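Local coordinates for protein BA42 (Bizionia argentinensis, PDB 4OA3) that is of unknown function but binds calcium ions and consists of a stand-alone TPM domain, at residues A[55-60]-A[65-70]; A[91-96]-A[122-127]; A[102-105]-A[111-114]. All coordinates share one frame; numbering follows the deposited sequence.

Contact 1 of 3, residues A[55-60]-A[65-70]; sequences LKMDNT and GVLIYV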
ATOM      1  N   LEU A  55       4.732  12.227   0.930  1.00 12.69           N
ATOM      2  CA  LEU A  55       3.377  12.106   0.405  1.00 12.91           C
ATOM      3  C   LEU A  55       2.337  12.552   1.429  1.00 14.47           C
ATOM      4  O   LEU A  55       1.144  12.553   1.109  1.00 15.23           O
ATOM      5  CB  LEU A  55       3.104  10.658  -0.039  1.00 12.57           C
ATOM      6  CG  LEU A  55       3.960  10.158  -1.183  1.00 14.75           C
ATOM      7  CD1 LEU A  55       3.604   8.759  -1.510  1.00 14.41           C
ATOM      8  CD2 LEU A  55       3.873  11.034  -2.411  1.00 19.00           C
ATOM      9  N   LYS A  56       2.751  13.030   2.622  1.00 13.08           N
ATOM     10  CA  LYS A  56       1.842  13.525   3.658  1.00 13.12           C
ATOM     11  C   LYS A  56       0.779  12.452   3.959  1.00 15.98           C
ATOM     12  O   LYS A  56      -0.399  12.758   4.217  1.00 17.19           O
ATOM     13  CB  LYS A  56       1.227  14.879   3.248  1.00 15.73           C
ATOM     14  CG  LYS A  56       2.260  15.989   3.187  1.00 18.53           C
ATOM     15  CD  LYS A  56       1.624  17.359   3.176  1.00 19.76           C
ATOM     16  CE  LYS A  56       2.661  18.413   2.909  1.00 28.08           C
ATOM     17  NZ  LYS A  56       2.050  19.750   2.665  1.00 34.78           N
ATOM     18  N   MET A  57       1.213  11.189   4.028  1.00 13.81           N
ATOM     19  CA  MET A  57       0.315  10.079   4.314  1.00 13.17           C
ATOM     20  C   MET A  57      -0.044   9.984   5.783  1.00 17.47           C
ATOM     21  O   MET A  57      -0.898   9.200   6.154  1.00 17.12           O
ATOM     22  CB  MET A  57       0.891   8.794   3.775  1.00 14.55           C
ATOM     23  CG  MET A  57       0.885   8.785   2.284  1.00 16.11           C
ATOM     24  SD  MET A  57       1.553   7.264   1.548  1.00 16.12           S
ATOM     25  CE  MET A  57       0.308   6.065   2.156  1.00 14.13           C
ATOM     26  N   ASP A  58       0.576  10.827   6.607  1.00 17.70           N
ATOM     27  CA  ASP A  58       0.237  10.943   8.015  1.00 18.58           C
ATOM     28  C   ASP A  58      -1.058  11.734   8.221  1.00 22.38           C
ATOM     29  O   ASP A  58      -1.536  11.800   9.364  1.00 22.79           O
ATOM     30  CB  ASP A  58       1.401  11.564   8.806  1.00 21.75           C
ATOM     31  CG  ASP A  58       1.990  12.866   8.293  1.00 30.66           C
ATOM     32  OD1 ASP A  58       1.911  13.120   7.055  1.00 26.40           O
ATOM     33  OD2 ASP A  58       2.667  13.553   9.084  1.00 42.34           O
ATOM     34  N   ASN A  59      -1.641  12.324   7.158  1.00 20.30           N
ATOM     35  CA  ASN A  59      -2.865  13.124   7.226  1.00 20.49           C
ATOM     36  C   ASN A  59      -4.137  12.258   7.214  1.00 19.51           C
ATOM     37  O   ASN A  59      -4.963  12.369   6.306  1.00 20.22           O
ATOM     38  CB  ASN A  59      -2.867  14.154   6.077  1.00 22.02           C
ATOM     39  CG  ASN A  59      -3.940  15.221   6.098  1.00 48.53           C
ATOM     40  OD1 ASN A  59      -4.421  15.643   5.035  1.00 46.62           O
ATOM     41  ND2 ASN A  59      -4.236  15.794   7.265  1.00 39.64           N
ATOM     42  N   THR A  60      -4.260  11.343   8.211  1.00 18.30           N
ATOM     43  CA  THR A  60      -5.449  10.544   8.404  1.00 16.95           C
ATOM     44  C   THR A  60      -5.845  10.735   9.877  1.00 21.48           C
ATOM     45  O   THR A  60      -4.966  10.853  10.734  1.00 22.05           O
ATOM     46  CB  THR A  60      -5.236   9.062   8.057  1.00 18.00           C
ATOM     47  OG1 THR A  60      -4.355   8.443   9.000  1.00 17.70           O
ATOM     48  CG2 THR A  60      -4.772   8.861   6.623  1.00 16.24           C
ATOM     49  N   GLY A  65      -2.851   5.271   7.561  1.00 14.06           N
ATOM     50  CA  GLY A  65      -2.403   5.184   6.177  1.00 14.14           C
ATOM     51  C   GLY A  65      -1.329   4.128   6.067  1.00 16.58           C
ATOM     52  O   GLY A  65      -0.576   3.880   7.023  1.00 15.15           O
ATOM     53  N   VAL A  66      -1.254   3.464   4.922  0.50 13.99           N
ATOM     54  CA  VAL A  66      -0.219   2.478   4.654  0.50 12.27           C
ATOM     55  C   VAL A  66       0.277   2.710   3.240  0.50 13.55           C
ATOM     56  O   VAL A  66      -0.523   2.951   2.337  0.50 13.36           O
ATOM     57  CB  VAL A  66      -0.655   1.003   4.889  0.50 14.40           C
ATOM     58  CG1 VAL A  66      -1.870   0.635   4.049  0.50 13.41           C
ATOM     59  CG2 VAL A  66       0.495   0.029   4.621  0.50 14.22           C
ATOM     60  N   LEU A  67       1.608   2.692   3.076  1.00 12.83           N
ATOM     61  CA  LEU A  67       2.282   2.815   1.806  1.00 12.46           C
ATOM     62  C   LEU A  67       2.831   1.456   1.408  1.00 14.55           C
ATOM     63  O   LEU A  67       3.536   0.812   2.194  1.00 14.06           O
ATOM     64  CB  LEU A  67       3.470   3.797   1.915  1.00 12.70           C
ATOM     65  CG  LEU A  67       4.307   3.967   0.653  1.00 14.99           C
ATOM     66  CD1 LEU A  67       3.494   4.551  -0.489  1.00 15.89           C
ATOM     67  CD2 LEU A  67       5.507   4.862   0.933  1.00 16.32           C
ATOM     68  N   ILE A  68       2.523   1.027   0.190  1.00 12.54           N
ATOM     69  CA  ILE A  68       3.155  -0.086  -0.481  1.00 12.58           C
ATOM     70  C   ILE A  68       4.213   0.533  -1.393  1.00 14.57           C
ATOM     71  O   ILE A  68       3.913   1.115  -2.429  1.00 13.71           O
ATOM     72  CB  ILE A  68       2.179  -0.947  -1.267  1.00 15.25           C
ATOM     73  CG1 ILE A  68       1.128  -1.514  -0.325  1.00 15.38           C
ATOM     74  CG2 ILE A  68       2.930  -2.076  -2.019  1.00 16.95           C
ATOM     75  CD1 ILE A  68      -0.038  -2.262  -1.076  1.00 16.39           C
ATOM     76  N   TYR A  69       5.445   0.465  -0.935  1.00 14.20           N
ATOM     77  CA  TYR A  69       6.597   1.019  -1.634  1.00 14.23           C
ATOM     78  C   TYR A  69       7.274  -0.057  -2.471  1.00 15.23           C
ATOM     79  O   TYR A  69       7.595  -1.118  -1.929  1.00 15.26           O
ATOM     80  CB  TYR A  69       7.571   1.580  -0.588  1.00 14.91           C
ATOM     81  CG  TYR A  69       8.916   1.929  -1.148  1.00 15.48           C
ATOM     82  CD1 TYR A  69       9.920   0.976  -1.228  1.00 16.71           C
ATOM     83  CD2 TYR A  69       9.172   3.188  -1.659  1.00 15.14           C
ATOM     84  CE1 TYR A  69      11.137   1.259  -1.824  1.00 17.41           C
ATOM     85  CE2 TYR A  69      10.418   3.507  -2.178  1.00 15.69           C
ATOM     86  CZ  TYR A  69      11.355   2.502  -2.364  1.00 16.02           C
ATOM     87  OH  TYR A  69      12.617   2.711  -2.872  1.00 17.61           O
ATOM     88  N   VAL A  70       7.481   0.199  -3.736  1.00 14.50           N
ATOM     89  CA  VAL A  70       8.132  -0.742  -4.626  1.00 14.65           C
ATOM     90  C   VAL A  70       9.336  -0.143  -5.333  1.00 17.86           C
ATOM     91  O   VAL A  70       9.233   0.918  -5.925  1.00 17.01           O
ATOM     92  CB  VAL A  70       7.154  -1.314  -5.659  1.00 19.96           C
ATOM     93  CG1 VAL A  70       7.800  -2.442  -6.462  1.00 20.74           C
ATOM     94  CG2 VAL A  70       5.862  -1.791  -4.997  1.00 20.49           C
TER
HETATM   95  O   HOH W   1      -1.821   7.908   8.339  1.00 17.83           O
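M57 and L67 form the apolar half of this buried contact, which joins the loop after helix 44-54 to the strand that follows it. Their side chains cross at about a right angle, with M57 CE 3.9 Å from L67 CB and M57 SD equally near L67 CD1. The thioether chain runs straight through chi2 and bends at chi3 (64°), which lays its methyl against the strand backbone, 3.2 Å from V66 O. Methionine suits the place because a slim, flexible chain can put its methyl on the strand backbone and its sulfur on a leucine. L55 adds a looser touch, its CD1 4.3 Å from L67 CD1, and F52 of helix 44-54 packs on both M57 and L67.

The polar half is carried by one water. It donates to M57 O at 2.7 Å and accepts from T60 OG1, also at 2.7 Å, and from G65 N at 2.9 Å; the direct gap between T60 OG1 and G65 N is too wide for a bond. T60 OG1 sits between the backbone N and the carbonyl carbon (chi1 69°), where it serves the water and also bonds to N64 N. Glycine fits at G65 because a beta carbon there would run into M57 O.

Before the water site, the helix ends in a Schellman motif with K56 at positive phi, and a type I turn from K56 to N59 reverses the chain. The whole is a helix-to-strand connection of an alpha/beta fold, leading into strand 65-71 of the mixed sheet beside the calcium ligands E31 and L139.

Contact 2 of 3, residues A[91-96]-A[122-127]; sequences DDFWDT and GMALAK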
ATOM      1  N   ASP A  91       2.703  -8.770  15.424  1.00 35.20           N
ATOM      2  CA  ASP A  91       3.946  -8.847  14.648  1.00 34.79           C
ATOM      3  C   ASP A  91       3.790  -9.487  13.258  1.00 36.38           C
ATOM      4  O   ASP A  91       4.573  -9.180  12.362  1.00 38.30           O
ATOM      5  CB  ASP A  91       5.048  -9.593  15.449  1.00 37.84           C
ATOM      6  CG  ASP A  91       5.064  -9.365  16.958  1.00 54.70           C
ATOM      7  OD1 ASP A  91       4.412  -8.393  17.424  1.00 55.76           O
ATOM      8  OD2 ASP A  91       5.671 -10.196  17.676  1.00 63.02           O
ATOM      9  N   ASP A  92       2.778 -10.342  13.071  1.00 31.64           N
ATOM     10  CA  ASP A  92       2.521 -11.017  11.800  1.00 29.68           C
ATOM     11  C   ASP A  92       1.478 -10.272  10.921  1.00 28.62           C
ATOM     12  O   ASP A  92       1.068 -10.814   9.906  1.00 26.06           O
ATOM     13  CB  ASP A  92       2.028 -12.464  12.076  1.00 32.25           C
ATOM     14  CG  ASP A  92       0.633 -12.604  12.682  1.00 47.76           C
ATOM     15  OD1 ASP A  92       0.092 -11.591  13.183  1.00 49.94           O
ATOM     16  OD2 ASP A  92       0.084 -13.731  12.655  1.00 53.58           O
ATOM     17  N   PHE A  93       1.048  -9.066  11.310  1.00 23.62           N
ATOM     18  CA  PHE A  93      -0.026  -8.334  10.639  1.00 20.99           C
ATOM     19  C   PHE A  93       0.060  -8.251   9.134  1.00 22.37           C
ATOM     20  O   PHE A  93      -0.939  -8.508   8.451  1.00 20.93           O
ATOM     21  CB  PHE A  93      -0.132  -6.941  11.237  1.00 21.16           C
ATOM     22  CG  PHE A  93      -1.311  -6.161  10.698  1.00 19.81           C
ATOM     23  CD1 PHE A  93      -2.612  -6.556  10.975  1.00 22.00           C
ATOM     24  CD2 PHE A  93      -1.116  -5.078   9.843  1.00 20.89           C
ATOM     25  CE1 PHE A  93      -3.700  -5.872  10.421  1.00 21.97           C
ATOM     26  CE2 PHE A  93      -2.201  -4.377   9.331  1.00 21.93           C
ATOM     27  CZ  PHE A  93      -3.486  -4.793   9.597  1.00 20.58           C
ATOM     28  N   TRP A  94       1.238  -7.901   8.609  1.00 18.81           N
ATOM     29  CA  TRP A  94       1.396  -7.736   7.166  1.00 18.19           C
ATOM     30  C   TRP A  94       1.803  -8.981   6.407  1.00 19.87           C
ATOM     31  O   TRP A  94       1.978  -8.903   5.200  1.00 18.48           O
ATOM     32  CB  TRP A  94       2.397  -6.609   6.857  1.00 16.88           C
ATOM     33  CG  TRP A  94       1.945  -5.238   7.249  1.00 17.86           C
ATOM     34  CD1 TRP A  94       2.556  -4.387   8.117  1.00 20.13           C
ATOM     35  CD2 TRP A  94       0.765  -4.566   6.790  1.00 17.95           C
ATOM     36  NE1 TRP A  94       1.874  -3.191   8.165  1.00 18.84           N
ATOM     37  CE2 TRP A  94       0.779  -3.273   7.347  1.00 19.09           C
ATOM     38  CE3 TRP A  94      -0.281  -4.920   5.927  1.00 18.42           C
ATOM     39  CZ2 TRP A  94      -0.225  -2.344   7.087  1.00 18.16           C
ATOM     40  CZ3 TRP A  94      -1.241  -3.975   5.624  1.00 18.22           C
ATOM     41  CH2 TRP A  94      -1.231  -2.726   6.228  1.00 18.67           C
ATOM     42  N   ASP A  95       1.908 -10.160   7.076  1.00 20.60           N
ATOM     43  CA  ASP A  95       2.404 -11.326   6.384  1.00 20.40           C
ATOM     44  C   ASP A  95       1.566 -11.780   5.203  1.00 20.07           C
ATOM     45  O   ASP A  95       2.134 -12.088   4.169  1.00 21.30           O
ATOM     46  CB  ASP A  95       2.612 -12.511   7.353  1.00 23.70           C
ATOM     47  CG  ASP A  95       3.705 -12.330   8.393  1.00 32.84           C
ATOM     48  OD1 ASP A  95       4.377 -11.271   8.383  1.00 31.33           O
ATOM     49  OD2 ASP A  95       3.883 -13.248   9.232  1.00 39.92           O
ATOM     50  N   THR A  96       0.247 -11.817   5.346  1.00 20.06           N
ATOM     51  CA  THR A  96      -0.606 -12.237   4.241  1.00 20.51           C
ATOM     52  C   THR A  96      -0.541 -11.258   3.070  1.00 20.60           C
ATOM     53  O   THR A  96      -0.599 -11.687   1.916  1.00 19.70           O
ATOM     54  CB  THR A  96      -2.039 -12.502   4.698  1.00 24.88           C
ATOM     55  OG1 THR A  96      -2.672 -11.360   5.263  1.00 28.68           O
ATOM     56  CG2 THR A  96      -2.131 -13.659   5.677  1.00 25.34           C
ATOM     57  N   GLY A 122      -6.617  -4.252   2.659  1.00 15.12           N
ATOM     58  CA  GLY A 122      -7.904  -3.725   3.086  1.00 15.48           C
ATOM     59  C   GLY A 122      -8.617  -4.643   4.071  1.00 16.78           C
ATOM     60  O   GLY A 122      -9.177  -4.188   5.069  1.00 16.37           O
ATOM     61  N   MET A 123      -8.526  -5.941   3.825  1.00 17.00           N
ATOM     62  CA  MET A 123      -9.132  -6.973   4.698  1.00 19.97           C
ATOM     63  C   MET A 123      -8.380  -7.046   6.038  1.00 21.43           C
ATOM     64  O   MET A 123      -9.007  -7.193   7.086  1.00 19.53           O
ATOM     65  CB  MET A 123      -9.077  -8.362   4.038  1.00 23.71           C
ATOM     66  CG  MET A 123      -9.719  -8.484   2.680  1.00 30.53           C
ATOM     67  SD  MET A 123     -11.393  -9.096   2.737  1.00 38.67           S
ATOM     68  CE  MET A 123     -12.208  -7.560   3.205  1.00 35.20           C
ATOM     69  N   ALA A 124      -7.049  -6.909   6.021  1.00 16.42           N
ATOM     70  CA  ALA A 124      -6.278  -6.891   7.278  1.00 16.15           C
ATOM     71  C   ALA A 124      -6.589  -5.662   8.094  1.00 19.30           C
ATOM     72  O   ALA A 124      -6.839  -5.732   9.296  1.00 18.71           O
ATOM     73  CB  ALA A 124      -4.791  -6.919   6.969  1.00 18.02           C
ATOM     74  N   LEU A 125      -6.592  -4.497   7.449  1.00 15.44           N
ATOM     75  CA  LEU A 125      -6.906  -3.249   8.134  1.00 16.79           C
ATOM     76  C   LEU A 125      -8.316  -3.233   8.669  1.00 18.19           C
ATOM     77  O   LEU A 125      -8.550  -2.649   9.733  1.00 18.14           O
ATOM     78  CB  LEU A 125      -6.696  -2.061   7.194  1.00 16.57           C
ATOM     79  CG  LEU A 125      -5.225  -1.783   6.881  1.00 18.76           C
ATOM     80  CD1 LEU A 125      -5.130  -0.867   5.652  1.00 18.72           C
ATOM     81  CD2 LEU A 125      -4.508  -1.170   8.078  1.00 20.48           C
ATOM     82  N   ALA A 126      -9.249  -3.886   7.957  1.00 16.90           N
ATOM     83  CA  ALA A 126     -10.658  -3.930   8.384  1.00 16.94           C
ATOM     84  C   ALA A 126     -10.823  -4.541   9.772  1.00 20.56           C
ATOM     85  O   ALA A 126     -11.739  -4.151  10.493  1.00 21.00           O
ATOM     86  CB  ALA A 126     -11.482  -4.721   7.384  1.00 17.35           C
ATOM     87  N   LYS A 127      -9.914  -5.430  10.150  1.00 18.68           N
ATOM     88  CA  LYS A 127      -9.966  -6.088  11.449  1.00 18.06           C
ATOM     89  C   LYS A 127      -9.869  -5.095  12.571  1.00 24.65           C
ATOM     90  O   LYS A 127     -10.571  -5.212  13.572  1.00 25.72           O
ATOM     91  CB  LYS A 127      -8.870  -7.150  11.554  1.00 19.44           C
ATOM     92  CG  LYS A 127      -8.816  -7.838  12.894  1.00 25.79           C
ATOM     93  CD  LYS A 127      -8.075  -9.131  12.805  1.00 25.69           C
ATOM     94  CE  LYS A 127      -7.803  -9.640  14.210  1.00 30.42           C
ATOM     95  NZ  LYS A 127      -7.325 -11.050  14.177  1.00 31.28           N
TER
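F93 and W94 make a partly buried, apolar contact with A124 and L125, joining the turn that leads into helix 95-105 to the later part of helix 110-128. The F93 ring reaches the helix with its far end: CZ lies 3.6 Å from A124 CB, while CE1 approaches A124 O to 3.3 Å, the oxygen lying at the ring edge and near its plane. With CG anti to the backbone N (chi1 -174°), the phenyl group extends toward helix 110-128. Alanine suits the facing position, since its small methyl lets the ring come up to the helix backbone.

L125 CD2 serves both aromatic residues, at 4.1 Å from F93 CZ and the same from W94 CH2. The two rings also pack on each other: F93 CD2 stands 3.5 Å above the centre of one indole face, and W94 NE1 lies at the F93 ring edge. I85 of helix 83-86 packs on both F93 and L125.

Across the two segments the join rests on dispersion, aided probably by a weak electrostatic attraction between the positive rim of the F93 ring and the carbonyl oxygen of A124.

Contact 3 of 3, residues A[102-105]-A[111-114]; sequences QLQF and KQGL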
ATOM      1  N   GLN A 102       4.288 -11.034  -3.154  1.00 18.36           N
ATOM      2  CA  GLN A 102       5.441 -11.826  -3.551  1.00 19.93           C
ATOM      3  C   GLN A 102       5.053 -13.004  -4.437  1.00 22.42           C
ATOM      4  O   GLN A 102       5.747 -13.310  -5.394  1.00 22.41           O
ATOM      5  CB  GLN A 102       6.166 -12.352  -2.315  1.00 21.22           C
ATOM      6  CG  GLN A 102       7.524 -12.998  -2.650  1.00 31.73           C
ATOM      7  CD  GLN A 102       8.435 -11.987  -3.297  1.00 41.77           C
ATOM      8  OE1 GLN A 102       8.630 -10.903  -2.758  1.00 35.96           O
ATOM      9  NE2 GLN A 102       8.882 -12.229  -4.522  1.00 35.98           N
ATOM     10  N   LEU A 103       3.932 -13.652  -4.139  1.00 18.95           N
ATOM     11  CA  LEU A 103       3.474 -14.770  -4.957  1.00 18.99           C
ATOM     12  C   LEU A 103       3.351 -14.359  -6.404  1.00 21.21           C
ATOM     13  O   LEU A 103       3.716 -15.112  -7.311  1.00 22.16           O
ATOM     14  CB  LEU A 103       2.135 -15.270  -4.433  1.00 18.19           C
ATOM     15  CG  LEU A 103       1.463 -16.382  -5.245  1.00 19.34           C
ATOM     16  CD1 LEU A 103       2.334 -17.662  -5.285  1.00 18.61           C
ATOM     17  CD2 LEU A 103       0.094 -16.692  -4.685  1.00 21.46           C
ATOM     18  N   GLN A 104       2.808 -13.156  -6.654  1.00 18.52           N
ATOM     19  CA  GLN A 104       2.646 -12.709  -8.017  1.00 18.12           C
ATOM     20  C   GLN A 104       3.929 -12.122  -8.573  1.00 21.51           C
ATOM     21  O   GLN A 104       4.223 -12.369  -9.735  1.00 20.56           O
ATOM     22  CB  GLN A 104       1.527 -11.673  -8.106  1.00 18.46           C
ATOM     23  CG  GLN A 104       0.176 -12.151  -7.612  1.00 19.25           C
ATOM     24  CD  GLN A 104      -0.250 -13.398  -8.330  1.00 20.94           C
ATOM     25  OE1 GLN A 104      -0.093 -13.521  -9.554  1.00 19.81           O
ATOM     26  NE2 GLN A 104      -0.737 -14.372  -7.574  1.00 20.66           N
ATOM     27  N   PHE A 105       4.703 -11.394  -7.763  1.00 20.94           N
ATOM     28  CA  PHE A 105       5.957 -10.807  -8.259  1.00 21.87           C
ATOM     29  C   PHE A 105       6.947 -11.871  -8.689  1.00 30.86           C
ATOM     30  O   PHE A 105       7.599 -11.677  -9.705  1.00 31.69           O
ATOM     31  CB  PHE A 105       6.617  -9.891  -7.215  1.00 23.03           C
ATOM     32  CG  PHE A 105       6.077  -8.497  -7.030  1.00 23.47           C
ATOM     33  CD1 PHE A 105       4.909  -8.089  -7.664  1.00 23.77           C
ATOM     34  CD2 PHE A 105       6.759  -7.574  -6.249  1.00 25.06           C
ATOM     35  CE1 PHE A 105       4.441  -6.781  -7.520  1.00 24.00           C
ATOM     36  CE2 PHE A 105       6.266  -6.282  -6.078  1.00 26.44           C
ATOM     37  CZ  PHE A 105       5.096  -5.903  -6.698  1.00 23.13           C
ATOM     38  N   LYS A 111       1.291  -6.171 -11.938  1.00 18.90           N
ATOM     39  CA  LYS A 111      -0.028  -5.601 -11.658  1.00 18.67           C
ATOM     40  C   LYS A 111      -0.792  -6.471 -10.672  1.00 20.76           C
ATOM     41  O   LYS A 111      -1.302  -5.988  -9.661  1.00 18.60           O
ATOM     42  CB  LYS A 111      -0.852  -5.401 -12.950  1.00 21.52           C
ATOM     43  CG  LYS A 111      -2.269  -4.851 -12.728  1.00 27.18           C
ATOM     44  CD  LYS A 111      -3.357  -5.653 -13.424  1.00 40.07           C
ATOM     45  CE  LYS A 111      -3.701  -6.932 -12.720  1.00 54.31           C
ATOM     46  NZ  LYS A 111      -4.732  -7.693 -13.471  1.00 61.82           N
ATOM     47  N   GLN A 112      -0.851  -7.786 -10.931  1.00 18.25           N
ATOM     48  CA  GLN A 112      -1.625  -8.652 -10.058  1.00 17.84           C
ATOM     49  C   GLN A 112      -1.102  -8.708  -8.629  1.00 16.22           C
ATOM     50  O   GLN A 112      -1.886  -8.821  -7.684  1.00 16.28           O
ATOM     51  CB  GLN A 112      -1.729 -10.084 -10.637  1.00 19.55           C
ATOM     52  CG  GLN A 112      -2.925 -10.839 -10.089  1.00 22.36           C
ATOM     53  CD  GLN A 112      -4.234 -10.163 -10.447  1.00 21.31           C
ATOM     54  OE1 GLN A 112      -4.487  -9.842 -11.615  1.00 26.39           O
ATOM     55  NE2 GLN A 112      -5.071  -9.897  -9.461  1.00 22.09           N
ATOM     56  N   GLY A 113       0.196  -8.622  -8.459  1.00 15.73           N
ATOM     57  CA  GLY A 113       0.763  -8.578  -7.121  1.00 14.98           C
ATOM     58  C   GLY A 113       0.276  -7.369  -6.352  1.00 17.06           C
ATOM     59  O   GLY A 113      -0.079  -7.453  -5.179  1.00 16.52           O
ATOM     60  N   LEU A 114       0.261  -6.205  -7.030  1.00 16.06           N
ATOM     61  CA  LEU A 114      -0.205  -5.010  -6.332  1.00 15.70           C
ATOM     62  C   LEU A 114      -1.688  -5.100  -6.053  1.00 15.52           C
ATOM     63  O   LEU A 114      -2.117  -4.765  -4.957  1.00 14.69           O
ATOM     64  CB  LEU A 114       0.106  -3.782  -7.166  1.00 15.63           C
ATOM     65  CG  LEU A 114       1.610  -3.456  -7.232  1.00 18.47           C
ATOM     66  CD1 LEU A 114       1.885  -2.334  -8.212  1.00 17.78           C
ATOM     67  CD2 LEU A 114       2.150  -3.078  -5.831  1.00 21.43           C
TER
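Two helical segments approach very closely here, with the CA atoms of Q104 and G113 4.6 Å apart. Q104 lies near the end of helix 95-105 and G113 in the first turn of helix 110-128, and the near approach depends on the glycine: a beta carbon at G113 would collide with F105 CD1 and crowd Q104 CB. In its absence Q104 CB rests 3.3 Å from G113 CA, directly against the backbone.

Beyond that point the Q104 chain bends at chi2 (-56°) and carries its amide alongside Q112. These two side chains point the same way, their amide planes about 85° apart, and they meet through Q104 OE1 and Q112 CG at 3.9 Å, a van der Waals contact between a polar end and a methylene. The amides are bonded to different partners: Q104 OE1 accepts from N109 ND2 in the link between the helices, and Q112 NE2 donates to D116 OD1. Q112 OE1 in turn receives K111 NZ at 2.9 Å, the donor tilted 33° from the carbonyl plane. Glutamine suits both places, its methylenes serving for packing and its amide for the polar margin.

The arrangement is an antiparallel helical hairpin (alpha-alpha hairpin), closed by a short link between two consecutive helices of the alpha/beta domain. Cutting Q104 back to an alanine would probably leave N109 ND2 without this acceptor and bare the methylenes of Q112 that the longer chain lies against.

On the buried side F105 brings CE1 to 4.1 Å from G113 CA and CZ to 4.2 Å from L114 CD2. Its ring also meets those of F110 and F77, while L114 packs on I68 and V70 of strand 65-71; phenylalanine and leucine suit this helix-sheet interface.

How the contacts relate
Contacts 2 and 3 join the same two helices, 95-105 and 110-128, with centres about 17 Å apart: contact 3 near the short link, contact 2 at the far ends. Contact 1 ties a loop to the strand on which these helices pack; V66, in one of its two conformers, touches W94 and L125 of contact 2, while I68 and V70 reach L114 of contact 3. Contacts 1 and 3 are buried and depend on a glycine, but the first adds a water beside T60, whose side chain is about 8 Å from a bound calcium ion, whereas the third sets glutamines along a margin away from the calcium sites. Contact 2, partly buried, relies on aromatic rings and an alanine.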